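Local coordinates for protein lovastatin nonaketide synthase, polyketide synthase component (Aspergillus terreus, PDB 7CPX) that builds the dihydromonacolin L nonaketide of lovastatin as a homodimeric, iterative polyketide synthase working with its partner lovC, at residues Q35-V40 with I389-L394; S597-Y602 with A678-V683; E1324-A1329 with P1391-N1396. The protein carries 2 engineered substitutions. One frame throughout, in Å; residues are numbered along the deposited sequence.

Contact 1: Q35-V40 with I389-L394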
loop_
_atom_site.group_PDB
_atom_site.type_symbol
_atom_site.label_atom_id
_atom_site.label_comp_id
_atom_site.label_asym_id
_atom_site.label_seq_id
_atom_site.Cartn_x
_atom_site.Cartn_y
_atom_site.Cartn_z
ATOM N N GLN A 35 44.464 8.684 21.993
ATOM C CA GLN A 35 45.917 8.595 21.911
ATOM C C GLN A 35 46.382 7.315 21.231
ATOM O O GLN A 35 47.528 7.255 20.772
ATOM C CB GLN A 35 46.538 8.694 23.307
ATOM C CG GLN A 35 46.295 7.490 24.197
ATOM C CD GLN A 35 46.885 7.671 25.579
ATOM O OE1 GLN A 35 47.652 8.604 25.820
ATOM N NE2 GLN A 35 46.529 6.782 26.497
ATOM N N HIS A 36 45.527 6.299 21.159
ATOM C CA HIS A 36 45.828 5.038 20.482
ATOM C C HIS A 36 44.658 4.697 19.569
ATOM O O HIS A 36 43.898 3.755 19.827
ATOM C CB HIS A 36 46.092 3.923 21.493
ATOM C CG HIS A 36 47.266 4.188 22.382
ATOM N ND1 HIS A 36 48.380 4.876 21.954
ATOM C CD2 HIS A 36 47.494 3.872 23.679
ATOM C CE1 HIS A 36 49.248 4.964 22.946
ATOM N NE2 HIS A 36 48.735 4.364 24.004
ATOM N N PRO A 37 44.486 5.449 18.486
ATOM C CA PRO A 37 43.289 5.287 17.656
ATOM C C PRO A 37 43.242 3.941 16.953
ATOM O O PRO A 37 44.266 3.317 16.668
ATOM C CB PRO A 37 43.398 6.436 16.649
ATOM C CG PRO A 37 44.849 6.742 16.584
ATOM C CD PRO A 37 45.383 6.493 17.963
ATOM N N ARG A 38 42.017 3.501 16.679
ATOM C CA ARG A 38 41.755 2.269 15.954
ATOM C C ARG A 38 40.610 2.519 14.984
ATOM O O ARG A 38 39.892 3.518 15.082
ATOM C CB ARG A 38 41.425 1.117 16.911
ATOM C CG ARG A 38 40.411 1.479 17.984
ATOM C CD ARG A 38 40.111 0.298 18.890
ATOM N NE ARG A 38 39.226 0.663 19.990
ATOM C CZ ARG A 38 39.631 1.191 21.137
ATOM N NH1 ARG A 38 40.910 1.440 21.372
ATOM N NH2 ARG A 38 38.731 1.481 22.071
ATOM N N ASP A 39 40.439 1.595 14.039
ATOM C CA ASP A 39 39.423 1.736 12.997
ATOM C C ASP A 39 38.055 1.500 13.629
ATOM O O ASP A 39 37.427 0.450 13.479
ATOM C CB ASP A 39 39.689 0.766 11.853
ATOM C CG ASP A 39 38.816 1.037 10.646
ATOM O OD1 ASP A 39 38.094 2.055 10.652
ATOM O OD2 ASP A 39 38.851 0.232 9.692
ATOM N N VAL A 40 37.590 2.516 14.356
ATOM C CA VAL A 40 36.334 2.403 15.088
ATOM C C VAL A 40 35.151 2.336 14.130
ATOM O O VAL A 40 34.175 1.619 14.381
ATOM C CB VAL A 40 36.194 3.578 16.069
ATOM C CG1 VAL A 40 34.801 3.613 16.636
ATOM C CG2 VAL A 40 37.215 3.459 17.182
ATOM N N ILE A 389 49.957 14.780 22.618
ATOM C CA ILE A 389 49.192 15.261 21.472
ATOM C C ILE A 389 48.643 14.045 20.735
ATOM O O ILE A 389 49.401 13.350 20.044
ATOM C CB ILE A 389 50.052 16.144 20.555
ATOM C CG1 ILE A 389 50.343 17.476 21.252
ATOM C CG2 ILE A 389 49.348 16.364 19.224
ATOM C CD1 ILE A 389 51.162 18.451 20.434
ATOM N N PRO A 390 47.350 13.746 20.850
ATOM C CA PRO A 390 46.830 12.537 20.223
ATOM C C PRO A 390 46.948 12.620 18.715
ATOM O O PRO A 390 46.878 13.716 18.128
ATOM C CB PRO A 390 45.364 12.506 20.676
ATOM C CG PRO A 390 45.042 13.911 21.011
ATOM C CD PRO A 390 46.298 14.492 21.559
ATOM N N PRO A 391 47.127 11.488 18.045
ATOM C CA PRO A 391 47.273 11.488 16.588
ATOM C C PRO A 391 45.918 11.539 15.893
ATOM O O PRO A 391 44.863 11.598 16.522
ATOM C CB PRO A 391 47.990 10.167 16.317
ATOM C CG PRO A 391 47.507 9.270 17.397
ATOM C CD PRO A 391 47.310 10.140 18.609
ATOM N N ASN A 392 45.969 11.520 14.564
ATOM C CA ASN A 392 44.787 11.451 13.718
ATOM C C ASN A 392 44.847 10.167 12.910
ATOM O O ASN A 392 45.834 9.913 12.210
ATOM C CB ASN A 392 44.701 12.666 12.795
ATOM C CG ASN A 392 44.592 13.966 13.559
ATOM O OD1 ASN A 392 43.539 14.602 13.581
ATOM N ND2 ASN A 392 45.681 14.360 14.206
ATOM N N LEU A 393 43.794 9.358 13.010
ATOM C CA LEU A 393 43.828 8.026 12.419
ATOM C C LEU A 393 43.906 8.091 10.897
ATOM O O LEU A 393 44.642 7.312 10.279
ATOM C CB LEU A 393 42.604 7.231 12.868
ATOM C CG LEU A 393 42.509 5.789 12.368
ATOM C CD1 LEU A 393 43.725 4.985 12.802
ATOM C CD2 LEU A 393 41.229 5.137 12.867
ATOM N N LEU A 394 43.167 9.006 10.277
ATOM C CA LEU A 394 43.084 9.100 8.819
ATOM C C LEU A 394 43.810 10.362 8.360
ATOM O O LEU A 394 43.211 11.430 8.227
ATOM C CB LEU A 394 41.631 9.100 8.343
ATOM C CG LEU A 394 40.811 7.820 8.530
ATOM C CD1 LEU A 394 41.628 6.583 8.175
ATOM C CD2 LEU A 394 40.268 7.720 9.945
#

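Contact 2: S597-Y602 with A678-V683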
loop_
_atom_site.group_PDB
_atom_site.type_symbol
_atom_site.label_atom_id
_atom_site.label_comp_id
_atom_site.label_asym_id
_atom_site.label_seq_id
_atom_site.Cartn_x
_atom_site.Cartn_y
_atom_site.Cartn_z
ATOM N N SER A 597 49.211 13.120 85.477
ATOM C CA SER A 597 48.712 14.240 86.265
ATOM C C SER A 597 48.009 13.796 87.541
ATOM O O SER A 597 47.496 14.649 88.275
ATOM C CB SER A 597 47.757 15.090 85.422
ATOM O OG SER A 597 48.457 15.786 84.406
ATOM N N LEU A 598 47.973 12.496 87.822
ATOM C CA LEU A 598 47.312 11.998 89.013
ATOM C C LEU A 598 48.060 12.440 90.268
ATOM O O LEU A 598 49.230 12.824 90.204
ATOM C CB LEU A 598 47.232 10.474 88.979
ATOM C CG LEU A 598 46.190 9.851 88.048
ATOM C CD1 LEU A 598 46.424 8.356 87.923
ATOM C CD2 LEU A 598 44.789 10.126 88.563
ATOM N N PRO A 599 47.398 12.411 91.424
ATOM C CA PRO A 599 48.116 12.641 92.681
ATOM C C PRO A 599 49.221 11.614 92.867
ATOM O O PRO A 599 49.092 10.451 92.479
ATOM C CB PRO A 599 47.024 12.497 93.748
ATOM C CG PRO A 599 45.751 12.781 93.030
ATOM C CD PRO A 599 45.948 12.264 91.636
ATOM N N GLU A 600 50.320 12.059 93.483
ATOM C CA GLU A 600 51.508 11.216 93.576
ATOM C C GLU A 600 51.200 9.873 94.227
ATOM O O GLU A 600 51.859 8.873 93.922
ATOM C CB GLU A 600 52.607 11.940 94.355
ATOM C CG GLU A 600 53.297 13.053 93.574
ATOM C CD GLU A 600 52.400 14.252 93.334
ATOM O OE1 GLU A 600 51.271 14.269 93.869
ATOM O OE2 GLU A 600 52.823 15.178 92.611
ATOM N N LYS A 601 50.209 9.826 95.120
ATOM C CA LYS A 601 49.820 8.552 95.711
ATOM C C LYS A 601 49.325 7.576 94.653
ATOM O O LYS A 601 49.583 6.371 94.750
ATOM C CB LYS A 601 48.740 8.769 96.770
ATOM C CG LYS A 601 49.215 9.522 97.999
ATOM C CD LYS A 601 48.117 9.618 99.045
ATOM C CE LYS A 601 48.597 10.339 100.293
ATOM N NZ LYS A 601 47.534 10.427 101.331
ATOM N N TYR A 602 48.618 8.075 93.639
ATOM C CA TYR A 602 48.065 7.242 92.578
ATOM C C TYR A 602 48.711 7.516 91.228
ATOM O O TYR A 602 48.199 7.054 90.202
ATOM C CB TYR A 602 46.552 7.456 92.479
ATOM C CG TYR A 602 45.872 7.616 93.818
ATOM C CD1 TYR A 602 45.413 6.513 94.524
ATOM C CD2 TYR A 602 45.689 8.874 94.377
ATOM C CE1 TYR A 602 44.791 6.657 95.750
ATOM C CE2 TYR A 602 45.070 9.028 95.601
ATOM C CZ TYR A 602 44.622 7.917 96.283
ATOM O OH TYR A 602 44.004 8.068 97.502
ATOM N N ALA A 678 39.215 7.722 85.651
ATOM C CA ALA A 678 39.152 6.276 85.465
ATOM C C ALA A 678 40.376 5.598 86.067
ATOM O O ALA A 678 40.260 4.586 86.771
ATOM C CB ALA A 678 39.026 5.942 83.980
ATOM N N TYR A 679 41.564 6.150 85.810
ATOM C CA TYR A 679 42.776 5.585 86.397
ATOM C C TYR A 679 42.743 5.678 87.917
ATOM O O TYR A 679 43.135 4.734 88.614
ATOM C CB TYR A 679 44.013 6.293 85.846
ATOM C CG TYR A 679 44.503 5.744 84.525
ATOM C CD1 TYR A 679 45.082 4.484 84.448
ATOM C CD2 TYR A 679 44.404 6.490 83.358
ATOM C CE1 TYR A 679 45.540 3.979 83.245
ATOM C CE2 TYR A 679 44.859 5.993 82.151
ATOM C CZ TYR A 679 45.425 4.737 82.100
ATOM O OH TYR A 679 45.879 4.237 80.902
ATOM N N LEU A 680 42.279 6.810 88.452
ATOM C CA LEU A 680 42.195 6.965 89.900
ATOM C C LEU A 680 41.255 5.932 90.509
ATOM O O LEU A 680 41.572 5.319 91.536
ATOM C CB LEU A 680 41.729 8.380 90.241
ATOM C CG LEU A 680 41.686 8.759 91.724
ATOM C CD1 LEU A 680 43.091 8.917 92.283
ATOM C CD2 LEU A 680 40.879 10.034 91.918
ATOM N N ARG A 681 40.093 5.725 89.886
ATOM C CA ARG A 681 39.145 4.735 90.382
ATOM C C ARG A 681 39.695 3.323 90.248
ATOM O O ARG A 681 39.341 2.443 91.041
ATOM C CB ARG A 681 37.820 4.868 89.631
ATOM C CG ARG A 681 36.756 3.853 90.022
ATOM C CD ARG A 681 36.496 3.835 91.520
ATOM N NE ARG A 681 37.177 2.727 92.180
ATOM C CZ ARG A 681 36.934 2.326 93.421
ATOM N NH1 ARG A 681 36.025 2.923 94.176
ATOM N NH2 ARG A 681 37.616 1.299 93.916
ATOM N N GLY A 682 40.556 3.085 89.256
ATOM C CA GLY A 682 41.189 1.782 89.146
ATOM C C GLY A 682 41.973 1.419 90.392
ATOM O O GLY A 682 41.916 0.279 90.863
ATOM N N VAL A 683 42.703 2.380 90.948
ATOM C CA VAL A 683 43.473 2.164 92.168
ATOM C C VAL A 683 42.787 2.850 93.344
ATOM O O VAL A 683 41.623 2.579 93.640
ATOM C CB VAL A 683 44.921 2.671 92.013
ATOM C CG1 VAL A 683 45.717 1.747 91.104
ATOM C CG2 VAL A 683 44.939 4.098 91.479
#

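Contact 3: E1324-A1329 with P1391-N1396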
loop_
_atom_site.group_PDB
_atom_site.type_symbol
_atom_site.label_atom_id
_atom_site.label_comp_id
_atom_site.label_asym_id
_atom_site.label_seq_id
_atom_site.Cartn_x
_atom_site.Cartn_y
_atom_site.Cartn_z
ATOM N N GLU A 1324 -37.189 49.871 -60.483
ATOM C CA GLU A 1324 -35.846 49.386 -60.203
ATOM C C GLU A 1324 -34.881 50.507 -59.842
ATOM O O GLU A 1324 -33.751 50.218 -59.431
ATOM C CB GLU A 1324 -35.318 48.604 -61.407
ATOM C CG GLU A 1324 -36.152 47.383 -61.762
ATOM C CD GLU A 1324 -35.733 46.750 -63.074
ATOM O OE1 GLU A 1324 -34.805 47.278 -63.721
ATOM O OE2 GLU A 1324 -36.335 45.725 -63.459
ATOM N N ARG A 1325 -35.291 51.768 -59.983
ATOM C CA ARG A 1325 -34.475 52.912 -59.597
ATOM C C ARG A 1325 -34.636 53.282 -58.130
ATOM O O ARG A 1325 -34.214 54.374 -57.730
ATOM C CB ARG A 1325 -34.822 54.124 -60.465
ATOM C CG ARG A 1325 -34.568 53.930 -61.946
ATOM C CD ARG A 1325 -33.658 55.021 -62.491
ATOM N NE ARG A 1325 -33.443 54.902 -63.929
ATOM C CZ ARG A 1325 -32.698 55.732 -64.646
ATOM N NH1 ARG A 1325 -32.074 56.758 -64.090
ATOM N NH2 ARG A 1325 -32.574 55.527 -65.955
ATOM N N GLN A 1326 -35.230 52.406 -57.318
ATOM C CA GLN A 1326 -35.546 52.754 -55.938
ATOM C C GLN A 1326 -34.308 53.040 -55.104
ATOM O O GLN A 1326 -34.433 53.625 -54.024
ATOM C CB GLN A 1326 -36.371 51.636 -55.296
ATOM C CG GLN A 1326 -35.585 50.387 -54.952
ATOM C CD GLN A 1326 -35.409 50.210 -53.456
ATOM O OE1 GLN A 1326 -36.374 50.274 -52.695
ATOM N NE2 GLN A 1326 -34.173 49.991 -53.026
ATOM N N GLN A 1327 -33.125 52.649 -55.574
ATOM C CA GLN A 1327 -31.898 53.013 -54.879
ATOM C C GLN A 1327 -31.400 54.387 -55.309
ATOM O O GLN A 1327 -30.842 55.130 -54.494
ATOM C CB GLN A 1327 -30.823 51.957 -55.132
ATOM C CG GLN A 1327 -29.425 52.377 -54.706
ATOM C CD GLN A 1327 -29.355 52.792 -53.249
ATOM O OE1 GLN A 1327 -30.212 52.424 -52.445
ATOM N NE2 GLN A 1327 -28.333 53.564 -52.901
ATOM N N ALA A 1328 -31.593 54.743 -56.579
ATOM C CA ALA A 1328 -30.982 55.932 -57.156
ATOM C C ALA A 1328 -31.962 57.072 -57.386
ATOM O O ALA A 1328 -31.732 58.183 -56.897
ATOM C CB ALA A 1328 -30.296 55.572 -58.481
ATOM N N ALA A 1329 -33.051 56.841 -58.128
ATOM C CA ALA A 1329 -33.882 57.948 -58.583
ATOM C C ALA A 1329 -35.385 57.713 -58.505
ATOM O O ALA A 1329 -36.141 58.638 -58.816
ATOM C CB ALA A 1329 -33.516 58.310 -60.032
ATOM N N PRO A 1391 -40.886 51.450 -47.281
ATOM C CA PRO A 1391 -39.782 52.250 -46.726
ATOM C C PRO A 1391 -38.547 52.251 -47.606
ATOM O O PRO A 1391 -37.828 53.257 -47.653
ATOM C CB PRO A 1391 -39.515 51.588 -45.366
ATOM C CG PRO A 1391 -40.057 50.209 -45.496
ATOM C CD PRO A 1391 -41.241 50.321 -46.404
ATOM N N THR A 1392 -38.279 51.147 -48.308
ATOM C CA THR A 1392 -37.121 51.099 -49.192
ATOM C C THR A 1392 -37.363 51.887 -50.472
ATOM O O THR A 1392 -36.414 52.415 -51.063
ATOM C CB THR A 1392 -36.777 49.648 -49.526
ATOM O OG1 THR A 1392 -37.823 49.076 -50.323
ATOM C CG2 THR A 1392 -36.614 48.830 -48.252
ATOM N N VAL A 1393 -38.620 51.977 -50.915
ATOM C CA VAL A 1393 -38.924 52.693 -52.149
ATOM C C VAL A 1393 -38.557 54.165 -52.023
ATOM O O VAL A 1393 -38.103 54.783 -52.993
ATOM C CB VAL A 1393 -40.408 52.496 -52.521
ATOM C CG1 VAL A 1393 -40.916 53.653 -53.360
ATOM C CG2 VAL A 1393 -40.588 51.190 -53.278
ATOM N N ARG A 1394 -38.744 54.750 -50.840
ATOM C CA ARG A 1394 -38.309 56.119 -50.585
ATOM C C ARG A 1394 -36.830 56.210 -50.222
ATOM O O ARG A 1394 -36.395 57.239 -49.693
ATOM C CB ARG A 1394 -39.157 56.756 -49.479
ATOM C CG ARG A 1394 -39.313 55.927 -48.212
ATOM C CD ARG A 1394 -40.049 56.719 -47.139
ATOM N NE ARG A 1394 -40.306 55.937 -45.935
ATOM C CZ ARG A 1394 -41.420 55.256 -45.697
ATOM N NH1 ARG A 1394 -42.412 55.220 -46.572
ATOM N NH2 ARG A 1394 -41.541 54.591 -44.553
ATOM N N SER A 1395 -36.053 55.160 -50.493
ATOM C CA SER A 1395 -34.614 55.162 -50.240
ATOM C C SER A 1395 -34.304 55.388 -48.764
ATOM O O SER A 1395 -33.289 55.997 -48.418
ATOM C CB SER A 1395 -33.905 56.212 -51.099
ATOM O OG SER A 1395 -34.176 56.013 -52.475
ATOM N N ASN A 1396 -35.177 54.899 -47.883
ATOM C CA ASN A 1396 -34.993 55.031 -46.442
ATOM C C ASN A 1396 -34.561 53.712 -45.810
ATOM O O ASN A 1396 -33.534 53.652 -45.128
ATOM C CB ASN A 1396 -36.289 55.539 -45.795
ATOM C CG ASN A 1396 -36.105 55.922 -44.337
ATOM O OD1 ASN A 1396 -35.265 55.360 -43.634
ATOM N ND2 ASN A 1396 -36.893 56.885 -43.877
#

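Contact 1: Q35-V40 with I389-L394
P37 and P391 meet ring against ring, P37 CD lying 3.5 Å from P391 CG. The two pyrrolidines cross obliquely and touch through CD and CG of P37 and CG of P391. One step further along, P37 CB meets L393 CB at 3.9 Å. With CG anti to the backbone N (chi1 -178°), the L393 branch reaches P37 and R38: CD1 comes to P37 CB and CD2 lies beside R38 O. At the other end P390 CB approaches Q35 CA at 4.1 Å, and P391 CD lies near Q35 O. The touching parts of the segments run within 13° of each other, without forming strand pairing. H36 leaves helix 27-35 here, and an inverse gamma turn centred on D39 then bends the chain, with a weak bond from V40 N to R38 O. P390 also touches K379 and A383 of helix 369-386 and W31 of helix 27-35, while N392 ND2 bonds to P412 O. The polar ends point to other partners: R38 NH2 to G22 O and D39 OD2, in a salt bridge, to R231. Within the thiolase-type ketosynthase fold, two loops some 350 residues apart in sequence are joined without a hydrogen bond across them; the contact rests on van der Waals touch of proline and leucine carbons at a partly buried site, with little directional constraint.

Contact 2: S597-Y602 with A678-V683
L680 lays its CD1 methyl over one face of the Y602 ring, a CH-pi contact 3.7 Å from the ring centroid and 28° off the ring normal. Its CG is anti to the backbone N (chi1 -175°), which carries the methyl out from the helix toward the loop. Y602 turns its ring face-on to that methyl with CG beside the backbone N, anti to the carbonyl carbon (chi1 -39°). K601 CB covers the opposite face, and P599 CB lies in plane at the edge. A beta turn closed by Y602 N to P599 O, 2.7 Å long, brings these residues together. V683 reaches Y602 with CG2, 3.9 Å from Y602 CB, the two side chains passing in opposite senses. L598 divides its methyls: CD1 packs on Y679 CB at 3.8 Å, the two side chains crossing at about a right angle, and CD2 meets L680 CB at 3.9 Å. The phenol of Y679 leads off toward S605, L608 and L609. Helix 671-682 of the malonyl transacylase domain receives the loop after helix 582-596 along one side, while A777 of helix 768-780 touches both Y602 and L680, and helix 624-644 lies against A678, Y679 and V683.

Contact 3: E1324-A1329 with P1391-N1396
The flat carboxamide of Q1326 turns its OE1 toward the last turn of helix 1389-1393, 3.0 Å from T1392 OG1, whose hydroxyl bonds to L1389 O within its own helix. OE1 also lies close to T1392 O, an acceptor like itself, which makes the modelled rotation of the amide doubtful. The chain of Q1326 is bent at chi2, and P1399 touches it from outside the two segments. The second flat group, the guanidinium of R1394, has P1391 CA 3.5 Å above one face, over its centre, and the arginine chain also touches V1342. A Schellman motif ends helix 1389-1393: N1396 N bonds to P1391 O, S1395 N bonds to T1392 O, and S1395 takes positive phi as the C-prime residue. This turn presents S1395 OG to the loop, where it donates to Q1326 O at 2.9 Å. The bond makes an angle of 149° at the carbonyl oxygen, with the hydroxyl tilted 30° out of the carbonyl plane. On the loop side R1325 O takes both A1328 N and A1329 N, A1329 standing at the N-cap of helix 1330-1333. F1330 of that helix meets V1393, and H1331 meets S1395.

In the fold
The three contacts follow one another along the chain, each closing before the next opens, and none touches another. Contact 1, in the ketosynthase, and contact 2, in the malonyl transacylase, lie on the same side of the chain's centre, their centres about 74 Å apart. Contact 3, in a helical part of the chain tied to K1552 by a salt bridge from E1324, is on the opposite side, its centre about 115 Å from that of contact 1 and about 171 Å from that of contact 2. All three lie away from the annotated sites, among them the predicted ketosynthase residues C181, H320 and H367 and the NADP pocket of the ketoreductase. Each joins elements within one region of the chain.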